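Local coordinates for putative lipoprotein YcdA (Bacillus subtilis subsp. subtilis str. 168, PDB 4R4G), which is of unknown function but is probably a membrane-anchored lipoprotein, combining an Ig-like N-terminal domain with a C-terminal alpha+beta domain, at residues V154-D162 against K213-I222; T227-I235 against K300-Q308. All coordinates share one frame; numbering follows the deposited sequence.

Contact 1: residues V154-D162 against K213-I222; sequences VDVLLFGKD and KEGLSKNSSI
The backbones of F159 and S217 come together at a CA to CA distance of 4.3 Å, while V154 and I222 stand 8.3 Å apart by the same measure, so the segments splay and side chains bridge the wider end. F159 makes the largest share of the contact. With CG anti to its carbonyl carbon (chi1 -65°), its ring lies against the last turn of helix 203-219: CB meets S217 CB, CD1 lies 3.6 Å from S217 N, and CE1 comes 3.4 Å from L216 O. L216 O accepts from S220 OG over 2.8 Å, the donor tilted from the carbonyl plane. CZ of F159 reaches I222 CG2, and V154 CG1 lies over one ring face, towards the rim. An alanine at F159 would take this ring away and is likely to leave a gap between V154 and the L216-S217 end of the helix and uncover the L216 and S220 pair. Here the chain leaving helix 145-157 is wedged where helix 203-219 passes into strand 221-230, joining the end of helix 145-157 to the helix-to-strand junction within the DUF5105 region. V154 CG2 adds an apolar contact with I222 CD1 at 3.7 Å. K213, extended beyond CG, runs alongside the carbonyls of L158 and L157; its NZ is held mainly by N182 OD1 of helix 174-192 and makes a weak hydrogen bond to L157 O (2.9 Å). Positive phi at G160 (66°), a value that favours glycine, turns the chain away after F159. F181, also of helix 174-192, touches L157 and L158.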
ATOM      1  N   VAL A 154       0.184 -11.399   5.161  1.00 63.21           N
ATOM      2  CA  VAL A 154       0.290 -12.533   4.233  1.00 61.14           C
ATOM      3  C   VAL A 154       1.238 -13.591   4.836  1.00 64.46           C
ATOM      4  O   VAL A 154       0.895 -14.778   4.870  1.00 63.35           O
ATOM      5  CB  VAL A 154       0.710 -12.073   2.802  1.00 62.70           C
ATOM      6  CG1 VAL A 154       1.076 -13.257   1.908  1.00 62.94           C
ATOM      7  CG2 VAL A 154      -0.405 -11.273   2.155  1.00 60.97           C
ATOM      8  N   ASP A 155       2.373 -13.147   5.377  1.00 62.00           N
ATOM      9  CA  ASP A 155       3.360 -14.028   5.998  1.00 63.55           C
ATOM     10  C   ASP A 155       2.749 -14.889   7.115  1.00 69.78           C
ATOM     11  O   ASP A 155       2.819 -16.123   7.050  1.00 69.79           O
ATOM     12  CB  ASP A 155       4.527 -13.195   6.556  1.00 66.38           C
ATOM     13  CG  ASP A 155       5.662 -12.906   5.592  1.00 74.75           C
ATOM     14  OD1 ASP A 155       5.481 -13.112   4.369  1.00 74.26           O
ATOM     15  OD2 ASP A 155       6.736 -12.498   6.060  1.00 82.89           O
ATOM     16  N   VAL A 156       2.104 -14.240   8.108  1.00 66.80           N
ATOM     17  CA  VAL A 156       1.531 -14.933   9.262  1.00 66.96           C
ATOM     18  C   VAL A 156       0.264 -15.718   8.909  1.00 70.13           C
ATOM     19  O   VAL A 156       0.129 -16.842   9.394  1.00 72.95           O
ATOM     20  CB  VAL A 156       1.293 -14.011  10.488  1.00 71.72           C
ATOM     21  CG1 VAL A 156       2.581 -13.313  10.904  1.00 72.85           C
ATOM     22  CG2 VAL A 156       0.187 -12.995  10.244  1.00 70.65           C
ATOM     23  N   LEU A 157      -0.649 -15.151   8.098  1.00 62.91           N
ATOM     24  CA  LEU A 157      -1.916 -15.797   7.769  1.00 61.72           C
ATOM     25  C   LEU A 157      -1.851 -16.801   6.673  1.00 68.00           C
ATOM     26  O   LEU A 157      -2.474 -17.848   6.802  1.00 70.12           O
ATOM     27  CB  LEU A 157      -2.981 -14.790   7.344  1.00 61.12           C
ATOM     28  CG  LEU A 157      -3.455 -13.747   8.323  1.00 66.24           C
ATOM     29  CD1 LEU A 157      -4.450 -12.864   7.647  1.00 65.91           C
ATOM     30  CD2 LEU A 157      -4.053 -14.375   9.559  1.00 68.48           C
ATOM     31  N   LEU A 158      -1.243 -16.450   5.535  1.00 63.99           N
ATOM     32  CA  LEU A 158      -1.272 -17.322   4.365  1.00 62.71           C
ATOM     33  C   LEU A 158      -0.069 -18.233   4.256  1.00 65.16           C
ATOM     34  O   LEU A 158      -0.224 -19.375   3.830  1.00 64.80           O
ATOM     35  CB  LEU A 158      -1.409 -16.466   3.097  1.00 61.99           C
ATOM     36  CG  LEU A 158      -2.769 -15.782   2.953  1.00 66.20           C
ATOM     37  CD1 LEU A 158      -2.677 -14.599   2.113  1.00 65.40           C
ATOM     38  CD2 LEU A 158      -3.812 -16.723   2.396  1.00 69.72           C
ATOM     39  N   PHE A 159       1.113 -17.749   4.631  1.00 61.29           N
ATOM     40  CA  PHE A 159       2.331 -18.535   4.500  1.00 61.34           C
ATOM     41  C   PHE A 159       2.681 -19.314   5.748  1.00 71.06           C
ATOM     42  O   PHE A 159       3.563 -20.167   5.692  1.00 73.57           O
ATOM     43  CB  PHE A 159       3.511 -17.625   4.117  1.00 61.81           C
ATOM     44  CG  PHE A 159       3.419 -16.950   2.765  1.00 60.65           C
ATOM     45  CD1 PHE A 159       2.495 -17.372   1.815  1.00 62.20           C
ATOM     46  CD2 PHE A 159       4.257 -15.891   2.442  1.00 61.68           C
ATOM     47  CE1 PHE A 159       2.423 -16.755   0.568  1.00 62.62           C
ATOM     48  CE2 PHE A 159       4.170 -15.264   1.203  1.00 63.08           C
ATOM     49  CZ  PHE A 159       3.255 -15.702   0.274  1.00 61.09           C
ATOM     50  N   GLY A 160       2.019 -19.019   6.862  1.00 70.05           N
ATOM     51  CA  GLY A 160       2.312 -19.648   8.147  1.00 71.70           C
ATOM     52  C   GLY A 160       3.692 -19.276   8.668  1.00 80.18           C
ATOM     53  O   GLY A 160       4.171 -19.861   9.634  1.00 82.90           O
ATOM     54  N   LYS A 161       4.342 -18.296   8.031  1.00 78.13           N
ATOM     55  CA  LYS A 161       5.674 -17.814   8.357  1.00 79.99           C
ATOM     56  C   LYS A 161       5.662 -17.044   9.674  1.00 87.22           C
ATOM     57  O   LYS A 161       4.638 -16.473  10.061  1.00 85.07           O
ATOM     58  CB  LYS A 161       6.182 -16.912   7.207  1.00 81.31           C
ATOM     59  CG  LYS A 161       7.699 -16.881   7.014  1.00 97.43           C
ATOM     60  CD  LYS A 161       8.093 -16.108   5.744  1.00108.63           C
ATOM     61  CE  LYS A 161       9.549 -15.683   5.729  1.00126.09           C
ATOM     62  NZ  LYS A 161       9.811 -14.580   4.757  1.00135.58           N
ATOM     63  N   ASP A 162       6.805 -17.063  10.372  1.00 88.93           N
ATOM     64  CA  ASP A 162       7.038 -16.288  11.583  1.00 91.86           C
ATOM     65  C   ASP A 162       7.371 -14.845  11.169  1.00 96.92           C
ATOM     66  O   ASP A 162       7.798 -14.615  10.025  1.00 96.37           O
ATOM     67  CB  ASP A 162       8.171 -16.912  12.418  1.00 97.20           C
ATOM     68  CG  ASP A 162       7.691 -17.846  13.512  1.00112.69           C
ATOM     69  OD1 ASP A 162       6.647 -17.534  14.145  1.00114.34           O
ATOM     70  OD2 ASP A 162       8.393 -18.864  13.782  1.00118.54           O
ATOM     71  N   LYS A 213      -0.700 -23.733   3.639  1.00 59.99           N
ATOM     72  CA  LYS A 213       0.213 -22.656   4.047  1.00 59.31           C
ATOM     73  C   LYS A 213       1.674 -22.950   3.691  1.00 65.68           C
ATOM     74  O   LYS A 213       2.377 -22.041   3.265  1.00 66.58           O
ATOM     75  CB  LYS A 213       0.106 -22.368   5.552  1.00 60.69           C
ATOM     76  CG  LYS A 213      -1.197 -21.706   5.961  1.00 54.10           C
ATOM     77  CD  LYS A 213      -1.093 -21.130   7.337  1.00 54.81           C
ATOM     78  CE  LYS A 213      -2.453 -20.736   7.833  1.00 58.97           C
ATOM     79  NZ  LYS A 213      -2.349 -19.790   8.978  1.00 74.55           N
ATOM     80  N   GLU A 214       2.125 -24.195   3.834  1.00 65.46           N
ATOM     81  CA  GLU A 214       3.509 -24.523   3.506  1.00 67.48           C
ATOM     82  C   GLU A 214       3.708 -24.429   1.999  1.00 73.57           C
ATOM     83  O   GLU A 214       4.727 -23.889   1.559  1.00 74.59           O
ATOM     84  CB  GLU A 214       3.931 -25.887   4.050  1.00 69.77           C
ATOM     85  CG  GLU A 214       5.429 -25.942   4.325  1.00 85.79           C
ATOM     86  CD  GLU A 214       6.126 -27.230   3.915  1.00124.23           C
ATOM     87  OE1 GLU A 214       5.834 -28.297   4.511  1.00112.97           O
ATOM     88  OE2 GLU A 214       6.996 -27.161   3.015  1.00123.92           O
ATOM     89  N   GLY A 215       2.698 -24.870   1.240  1.00 69.24           N
ATOM     90  CA  GLY A 215       2.682 -24.806  -0.216  1.00 68.95           C
ATOM     91  C   GLY A 215       2.726 -23.375  -0.715  1.00 71.83           C
ATOM     92  O   GLY A 215       3.559 -23.040  -1.559  1.00 72.97           O
ATOM     93  N   LEU A 216       1.863 -22.504  -0.161  1.00 65.44           N
ATOM     94  CA  LEU A 216       1.808 -21.103  -0.557  1.00 63.45           C
ATOM     95  C   LEU A 216       3.087 -20.381  -0.198  1.00 68.08           C
ATOM     96  O   LEU A 216       3.558 -19.591  -1.005  1.00 69.54           O
ATOM     97  CB  LEU A 216       0.596 -20.378   0.042  1.00 61.87           C
ATOM     98  CG  LEU A 216      -0.804 -20.914  -0.320  1.00 66.55           C
ATOM     99  CD1 LEU A 216      -1.881 -20.109   0.370  1.00 66.36           C
ATOM    100  CD2 LEU A 216      -1.069 -20.883  -1.816  1.00 68.92           C
ATOM    101  N   SER A 217       3.689 -20.680   0.959  1.00 65.39           N
ATOM    102  CA  SER A 217       4.930 -20.027   1.409  1.00 66.03           C
ATOM    103  C   SER A 217       6.069 -20.213   0.421  1.00 72.54           C
ATOM    104  O   SER A 217       6.906 -19.326   0.288  1.00 73.72           O
ATOM    105  CB  SER A 217       5.359 -20.538   2.786  1.00 69.28           C
ATOM    106  OG  SER A 217       6.067 -21.764   2.710  1.00 80.86           O
ATOM    107  N   LYS A 218       6.083 -21.348  -0.276  1.00 70.77           N
ATOM    108  CA  LYS A 218       7.133 -21.748  -1.212  1.00 72.55           C
ATOM    109  C   LYS A 218       6.774 -21.566  -2.697  1.00 79.14           C
ATOM    110  O   LYS A 218       7.618 -21.138  -3.473  1.00 79.64           O
ATOM    111  CB  LYS A 218       7.479 -23.228  -0.970  1.00 73.80           C
ATOM    112  CG  LYS A 218       8.334 -23.449   0.270  1.00 86.96           C
ATOM    113  CD  LYS A 218       8.236 -24.868   0.835  1.00102.64           C
ATOM    114  CE  LYS A 218       9.202 -25.872   0.234  1.00118.99           C
ATOM    115  NZ  LYS A 218       8.957 -27.249   0.758  1.00126.57           N
ATOM    116  N   ASN A 219       5.562 -21.954  -3.098  1.00 77.02           N
ATOM    117  CA  ASN A 219       5.149 -22.004  -4.498  1.00 77.73           C
ATOM    118  C   ASN A 219       4.203 -20.871  -4.918  1.00 80.60           C
ATOM    119  O   ASN A 219       3.559 -20.968  -5.961  1.00 82.15           O
ATOM    120  CB  ASN A 219       4.505 -23.368  -4.781  1.00 78.38           C
ATOM    121  CG  ASN A 219       5.248 -24.530  -4.153  1.00105.38           C
ATOM    122  OD1 ASN A 219       6.492 -24.548  -4.115  1.00 93.61           O
ATOM    123  ND2 ASN A 219       4.490 -25.511  -3.617  1.00 99.37           N
ATOM    124  N   SER A 220       4.124 -19.797  -4.134  1.00 73.98           N
ATOM    125  CA  SER A 220       3.300 -18.641  -4.483  1.00 70.58           C
ATOM    126  C   SER A 220       4.044 -17.407  -4.065  1.00 73.68           C
ATOM    127  O   SER A 220       4.917 -17.459  -3.177  1.00 73.30           O
ATOM    128  CB  SER A 220       1.903 -18.715  -3.875  1.00 68.89           C
ATOM    129  OG  SER A 220       1.852 -18.059  -2.622  1.00 71.72           O
ATOM    130  N   SER A 221       3.732 -16.302  -4.737  1.00 70.32           N
ATOM    131  CA  SER A 221       4.406 -15.038  -4.483  1.00 69.59           C
ATOM    132  C   SER A 221       3.447 -13.870  -4.406  1.00 71.23           C
ATOM    133  O   SER A 221       2.395 -13.874  -5.048  1.00 71.76           O
ATOM    134  CB  SER A 221       5.426 -14.773  -5.580  1.00 75.54           C
ATOM    135  OG  SER A 221       6.313 -13.743  -5.181  1.00 92.33           O
ATOM    136  N   ILE A 222       3.835 -12.863  -3.626  1.00 65.42           N
ATOM    137  CA  ILE A 222       3.130 -11.599  -3.506  1.00 63.29           C
ATOM    138  C   ILE A 222       4.130 -10.446  -3.655  1.00 67.86           C
ATOM    139  O   ILE A 222       5.168 -10.407  -2.989  1.00 67.91           O
ATOM    140  CB  ILE A 222       2.280 -11.466  -2.221  1.00 65.08           C
ATOM    141  CG1 ILE A 222       1.636 -10.063  -2.156  1.00 64.43           C
ATOM    142  CG2 ILE A 222       3.098 -11.775  -0.946  1.00 66.15           C
ATOM    143  CD1 ILE A 222       0.467  -9.865  -1.199  1.00 71.20           C
TER

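Contact 2: residues T227-I235 against K300-Q308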
ATOM      1  N   THR A 227       0.049   2.237  -3.513  1.00 62.63           N
ATOM      2  CA  THR A 227      -0.165   3.062  -4.691  1.00 62.60           C
ATOM      3  C   THR A 227      -0.708   4.466  -4.324  1.00 70.10           C
ATOM      4  O   THR A 227      -0.439   5.427  -5.055  1.00 71.18           O
ATOM      5  CB  THR A 227      -1.036   2.319  -5.696  1.00 69.61           C
ATOM      6  OG1 THR A 227      -2.257   1.884  -5.086  1.00 72.07           O
ATOM      7  CG2 THR A 227      -0.316   1.131  -6.295  1.00 65.12           C
ATOM      8  N   SER A 228      -1.424   4.601  -3.191  1.00 68.02           N
ATOM      9  CA  SER A 228      -1.960   5.889  -2.726  1.00 68.50           C
ATOM     10  C   SER A 228      -2.206   5.893  -1.238  1.00 73.73           C
ATOM     11  O   SER A 228      -2.588   4.875  -0.678  1.00 74.65           O
ATOM     12  CB  SER A 228      -3.261   6.237  -3.442  1.00 72.20           C
ATOM     13  OG  SER A 228      -4.187   5.166  -3.432  1.00 80.21           O
ATOM     14  N   ILE A 229      -1.952   7.025  -0.598  1.00 70.98           N
ATOM     15  CA  ILE A 229      -2.209   7.271   0.820  1.00 73.09           C
ATOM     16  C   ILE A 229      -3.094   8.492   0.889  1.00 83.72           C
ATOM     17  O   ILE A 229      -2.850   9.480   0.177  1.00 83.26           O
ATOM     18  CB  ILE A 229      -0.945   7.439   1.709  1.00 75.42           C
ATOM     19  CG1 ILE A 229       0.028   6.267   1.539  1.00 74.41           C
ATOM     20  CG2 ILE A 229      -1.328   7.673   3.200  1.00 77.00           C
ATOM     21  CD1 ILE A 229       1.419   6.642   1.675  1.00 78.68           C
ATOM     22  N   SER A 230      -4.135   8.412   1.727  1.00 85.04           N
ATOM     23  CA  SER A 230      -5.101   9.473   1.915  1.00 87.32           C
ATOM     24  C   SER A 230      -5.589   9.445   3.348  1.00 93.21           C
ATOM     25  O   SER A 230      -6.486   8.686   3.734  1.00 92.43           O
ATOM     26  CB  SER A 230      -6.250   9.370   0.910  1.00 93.55           C
ATOM     27  OG  SER A 230      -5.830   9.604  -0.429  1.00102.64           O
ATOM     28  N   LYS A 231      -4.931  10.293   4.138  1.00 92.15           N
ATOM     29  CA  LYS A 231      -5.158  10.556   5.549  1.00 94.34           C
ATOM     30  C   LYS A 231      -4.827   9.298   6.339  1.00 96.69           C
ATOM     31  O   LYS A 231      -3.662   8.900   6.318  1.00 94.63           O
ATOM     32  CB  LYS A 231      -6.575  11.131   5.811  1.00100.07           C
ATOM     33  CG  LYS A 231      -6.782  12.513   5.173  1.00111.89           C
ATOM     34  CD  LYS A 231      -8.213  13.008   5.297  1.00125.93           C
ATOM     35  CE  LYS A 231      -8.383  14.420   4.782  1.00136.07           C
ATOM     36  NZ  LYS A 231      -9.647  15.030   5.283  1.00147.16           N
ATOM     37  N   ASP A 232      -5.812   8.658   6.984  1.00 95.27           N
ATOM     38  CA  ASP A 232      -5.580   7.472   7.808  1.00 95.57           C
ATOM     39  C   ASP A 232      -5.773   6.138   7.049  1.00 95.77           C
ATOM     40  O   ASP A 232      -5.824   5.077   7.685  1.00 96.42           O
ATOM     41  CB  ASP A 232      -6.469   7.521   9.065  1.00101.47           C
ATOM     42  CG  ASP A 232      -5.784   8.157  10.268  1.00120.94           C
ATOM     43  OD1 ASP A 232      -5.064   9.173  10.079  1.00122.80           O
ATOM     44  OD2 ASP A 232      -5.962   7.640  11.398  1.00130.42           O
ATOM     45  N   GLU A 233      -5.828   6.171   5.705  1.00 88.37           N
ATOM     46  CA  GLU A 233      -5.997   4.930   4.963  1.00 86.18           C
ATOM     47  C   GLU A 233      -5.259   4.930   3.621  1.00 85.61           C
ATOM     48  O   GLU A 233      -5.305   5.917   2.873  1.00 84.90           O
ATOM     49  CB  GLU A 233      -7.486   4.529   4.798  1.00 89.45           C
ATOM     50  CG  GLU A 233      -8.439   5.471   4.072  1.00103.42           C
ATOM     51  CD  GLU A 233      -9.885   4.988   4.005  1.00128.70           C
ATOM     52  OE1 GLU A 233     -10.426   4.534   5.043  1.00112.08           O
ATOM     53  OE2 GLU A 233     -10.481   5.079   2.906  1.00125.19           O
ATOM     54  N   ALA A 234      -4.568   3.790   3.331  1.00 78.22           N
ATOM     55  CA  ALA A 234      -3.787   3.568   2.107  1.00 74.50           C
ATOM     56  C   ALA A 234      -4.378   2.501   1.214  1.00 75.13           C
ATOM     57  O   ALA A 234      -5.187   1.690   1.667  1.00 75.75           O
ATOM     58  CB  ALA A 234      -2.364   3.170   2.457  1.00 74.31           C
ATOM     59  N   ILE A 235      -3.933   2.483  -0.057  1.00 68.99           N
ATOM     60  CA  ILE A 235      -4.282   1.473  -1.057  1.00 67.81           C
ATOM     61  C   ILE A 235      -3.007   0.736  -1.437  1.00 70.65           C
ATOM     62  O   ILE A 235      -2.068   1.339  -1.970  1.00 70.10           O
ATOM     63  CB  ILE A 235      -5.050   2.008  -2.309  1.00 70.66           C
ATOM     64  CG1 ILE A 235      -6.403   2.635  -1.918  1.00 72.55           C
ATOM     65  CG2 ILE A 235      -5.221   0.908  -3.395  1.00 70.43           C
ATOM     66  CD1 ILE A 235      -7.398   1.710  -1.133  1.00 88.21           C
ATOM     67  N   LYS A 300      -5.512   0.540   7.046  1.00 78.93           N
ATOM     68  CA  LYS A 300      -5.921   1.649   7.897  1.00 81.26           C
ATOM     69  C   LYS A 300      -4.879   1.872   8.979  1.00 86.26           C
ATOM     70  O   LYS A 300      -4.535   0.938   9.705  1.00 85.78           O
ATOM     71  CB  LYS A 300      -7.321   1.376   8.490  1.00 87.17           C
ATOM     72  CG  LYS A 300      -8.465   1.812   7.558  1.00112.40           C
ATOM     73  CD  LYS A 300      -9.827   1.154   7.865  1.00125.50           C
ATOM     74  CE  LYS A 300     -10.979   1.882   7.190  1.00137.46           C
ATOM     75  NZ  LYS A 300     -12.255   1.112   7.246  1.00145.64           N
ATOM     76  N   LYS A 301      -4.368   3.117   9.075  1.00 84.22           N
ATOM     77  CA  LYS A 301      -3.339   3.530  10.041  1.00 85.42           C
ATOM     78  C   LYS A 301      -3.947   3.967  11.380  1.00 93.32           C
ATOM     79  O   LYS A 301      -4.999   4.607  11.403  1.00 94.67           O
ATOM     80  CB  LYS A 301      -2.498   4.678   9.448  1.00 87.12           C
ATOM     81  CG  LYS A 301      -1.280   5.100  10.276  1.00101.28           C
ATOM     82  CD  LYS A 301      -0.503   6.238   9.625  1.00109.72           C
ATOM     83  CE  LYS A 301      -0.986   7.631   9.983  1.00124.20           C
ATOM     84  NZ  LYS A 301      -0.193   8.690   9.284  1.00127.96           N
ATOM     85  N   ASN A 302      -3.263   3.645  12.489  1.00 91.88           N
ATOM     86  CA  ASN A 302      -3.680   4.045  13.826  1.00 95.52           C
ATOM     87  C   ASN A 302      -2.886   5.315  14.253  1.00104.51           C
ATOM     88  O   ASN A 302      -2.358   6.023  13.385  1.00101.33           O
ATOM     89  CB  ASN A 302      -3.536   2.877  14.818  1.00 92.58           C
ATOM     90  CG  ASN A 302      -2.144   2.516  15.291  1.00105.13           C
ATOM     91  OD1 ASN A 302      -1.115   2.966  14.774  1.00100.03           O
ATOM     92  ND2 ASN A 302      -2.090   1.720  16.341  1.00 92.62           N
ATOM     93  N   ASP A 303      -2.833   5.614  15.575  1.00108.23           N
ATOM     94  CA  ASP A 303      -2.127   6.788  16.114  1.00111.52           C
ATOM     95  C   ASP A 303      -0.609   6.578  16.107  1.00114.36           C
ATOM     96  O   ASP A 303       0.133   7.496  15.749  1.00114.07           O
ATOM     97  CB  ASP A 303      -2.587   7.122  17.554  1.00119.20           C
ATOM     98  CG  ASP A 303      -4.073   6.979  17.820  1.00137.32           C
ATOM     99  OD1 ASP A 303      -4.548   5.810  17.976  1.00138.85           O
ATOM    100  OD2 ASP A 303      -4.759   8.024  17.912  1.00144.06           O
ATOM    101  N   ILE A 304      -0.161   5.365  16.509  1.00109.71           N
ATOM    102  CA  ILE A 304       1.233   4.920  16.640  1.00108.75           C
ATOM    103  C   ILE A 304       1.805   4.436  15.261  1.00106.71           C
ATOM    104  O   ILE A 304       2.863   3.808  15.221  1.00105.39           O
ATOM    105  CB  ILE A 304       1.260   3.845  17.787  1.00114.57           C
ATOM    106  CG1 ILE A 304       1.202   4.507  19.198  1.00119.71           C
ATOM    107  CG2 ILE A 304       2.350   2.760  17.694  1.00114.40           C
ATOM    108  CD1 ILE A 304       2.381   5.491  19.632  1.00127.06           C
ATOM    109  N   ASP A 305       1.157   4.850  14.142  1.00100.09           N
ATOM    110  CA  ASP A 305       1.502   4.570  12.738  1.00 96.25           C
ATOM    111  C   ASP A 305       1.747   3.065  12.497  1.00 97.43           C
ATOM    112  O   ASP A 305       2.869   2.595  12.257  1.00 96.58           O
ATOM    113  CB  ASP A 305       2.668   5.443  12.239  1.00 97.91           C
ATOM    114  CG  ASP A 305       2.240   6.835  11.788  1.00113.41           C
ATOM    115  OD1 ASP A 305       1.374   7.451  12.469  1.00116.53           O
ATOM    116  OD2 ASP A 305       2.770   7.317  10.765  1.00121.15           O
ATOM    117  N   GLN A 306       0.647   2.322  12.612  1.00 91.61           N
ATOM    118  CA  GLN A 306       0.552   0.892  12.410  1.00 88.74           C
ATOM    119  C   GLN A 306      -0.546   0.651  11.415  1.00 92.50           C
ATOM    120  O   GLN A 306      -1.623   1.231  11.545  1.00 93.40           O
ATOM    121  CB  GLN A 306       0.268   0.180  13.724  1.00 91.25           C
ATOM    122  CG  GLN A 306       1.420   0.205  14.696  1.00 79.57           C
ATOM    123  CD  GLN A 306       1.016  -0.425  15.993  1.00 96.89           C
ATOM    124  OE1 GLN A 306      -0.078  -0.199  16.512  1.00 92.73           O
ATOM    125  NE2 GLN A 306       1.882  -1.252  16.547  1.00 97.89           N
ATOM    126  N   TRP A 307      -0.283  -0.159  10.403  1.00 87.51           N
ATOM    127  CA  TRP A 307      -1.280  -0.406   9.380  1.00 86.22           C
ATOM    128  C   TRP A 307      -1.980  -1.744   9.591  1.00 88.51           C
ATOM    129  O   TRP A 307      -1.350  -2.738   9.955  1.00 87.86           O
ATOM    130  CB  TRP A 307      -0.647  -0.312   8.003  1.00 83.43           C
ATOM    131  CG  TRP A 307      -0.178   1.072   7.681  1.00 84.88           C
ATOM    132  CD1 TRP A 307       1.045   1.609   7.960  1.00 88.44           C
ATOM    133  CD2 TRP A 307      -0.945   2.109   7.070  1.00 84.54           C
ATOM    134  NE1 TRP A 307       1.099   2.913   7.523  1.00 88.05           N
ATOM    135  CE2 TRP A 307      -0.112   3.248   6.972  1.00 88.77           C
ATOM    136  CE3 TRP A 307      -2.262   2.193   6.585  1.00 85.83           C
ATOM    137  CZ2 TRP A 307      -0.536   4.434   6.367  1.00 87.39           C
ATOM    138  CZ3 TRP A 307      -2.692   3.379   6.008  1.00 87.37           C
ATOM    139  CH2 TRP A 307      -1.830   4.476   5.888  1.00 87.64           C
ATOM    140  N   GLN A 308      -3.304  -1.740   9.391  1.00 83.82           N
ATOM    141  CA  GLN A 308      -4.167  -2.887   9.610  1.00 82.98           C
ATOM    142  C   GLN A 308      -5.035  -3.228   8.406  1.00 84.07           C
ATOM    143  O   GLN A 308      -5.456  -2.348   7.651  1.00 82.18           O
ATOM    144  CB  GLN A 308      -5.079  -2.624  10.814  1.00 86.82           C
ATOM    145  CG  GLN A 308      -4.520  -3.106  12.141  1.00 98.19           C
ATOM    146  CD  GLN A 308      -5.490  -2.874  13.270  1.00119.63           C
ATOM    147  OE1 GLN A 308      -5.816  -1.727  13.623  1.00123.30           O
ATOM    148  NE2 GLN A 308      -5.956  -3.958  13.875  1.00106.16           N
TER
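A beta-hairpin corner meets the neighbouring strand where E233 faces K300, an antiparallel non-hydrogen-bonded pair with CA atoms 4.4 Å apart. The hairpin closes through a type II' turn from S230 to E233. One residue along from the pair, toward the hairpin turn, K301 N donates to D232 O at 2.8 Å and 161°, a nearly straight bond whose donor is tilted 33° from the carbonyl plane. E233 and K300 point the same way from the sheet and run side by side, E233 CB to K300 CG 4.0 Å; their charged ends stay 4.5 Å apart (E233 OE1 to K300 NZ), beyond a salt bridge. This joins strand 233-244 to 293-301 in the mixed sheet, whose next strand, 307-308, supplies W307. The indole points its six-membered ring at the hairpin: CZ3 lies 3.6 Å from A234 CB, E233 CA sits at the ring edge in its plane, and CH2 reaches I229 CG2 at 4.2 Å. K301 CB lies 3.4 Å above one face of the indole, offset toward its rim, and K301 NZ continues to a salt bridge with D305 OD2. S146 and A149 of helix 145-157 also touch W307.

Contacts 1 and 2 do not touch: their centres are 24 Å apart and their nearest atoms about 10 Å. Strand 221-230 connects them, beginning in contact 1 beside the end of helix 203-219 and finishing in contact 2 at the hairpin turn. Helix 145-157 spans them too, since its last turn belongs to contact 1 while its first turns lie by contact 2. Both lie in the DUF5105 range, of the NTF2 clan. The side chain of L216 in contact 1 is about 4 Å from a bound tetraethylene glycol, probably from the crystallisation liquor, which may nonetheless mark a pocket.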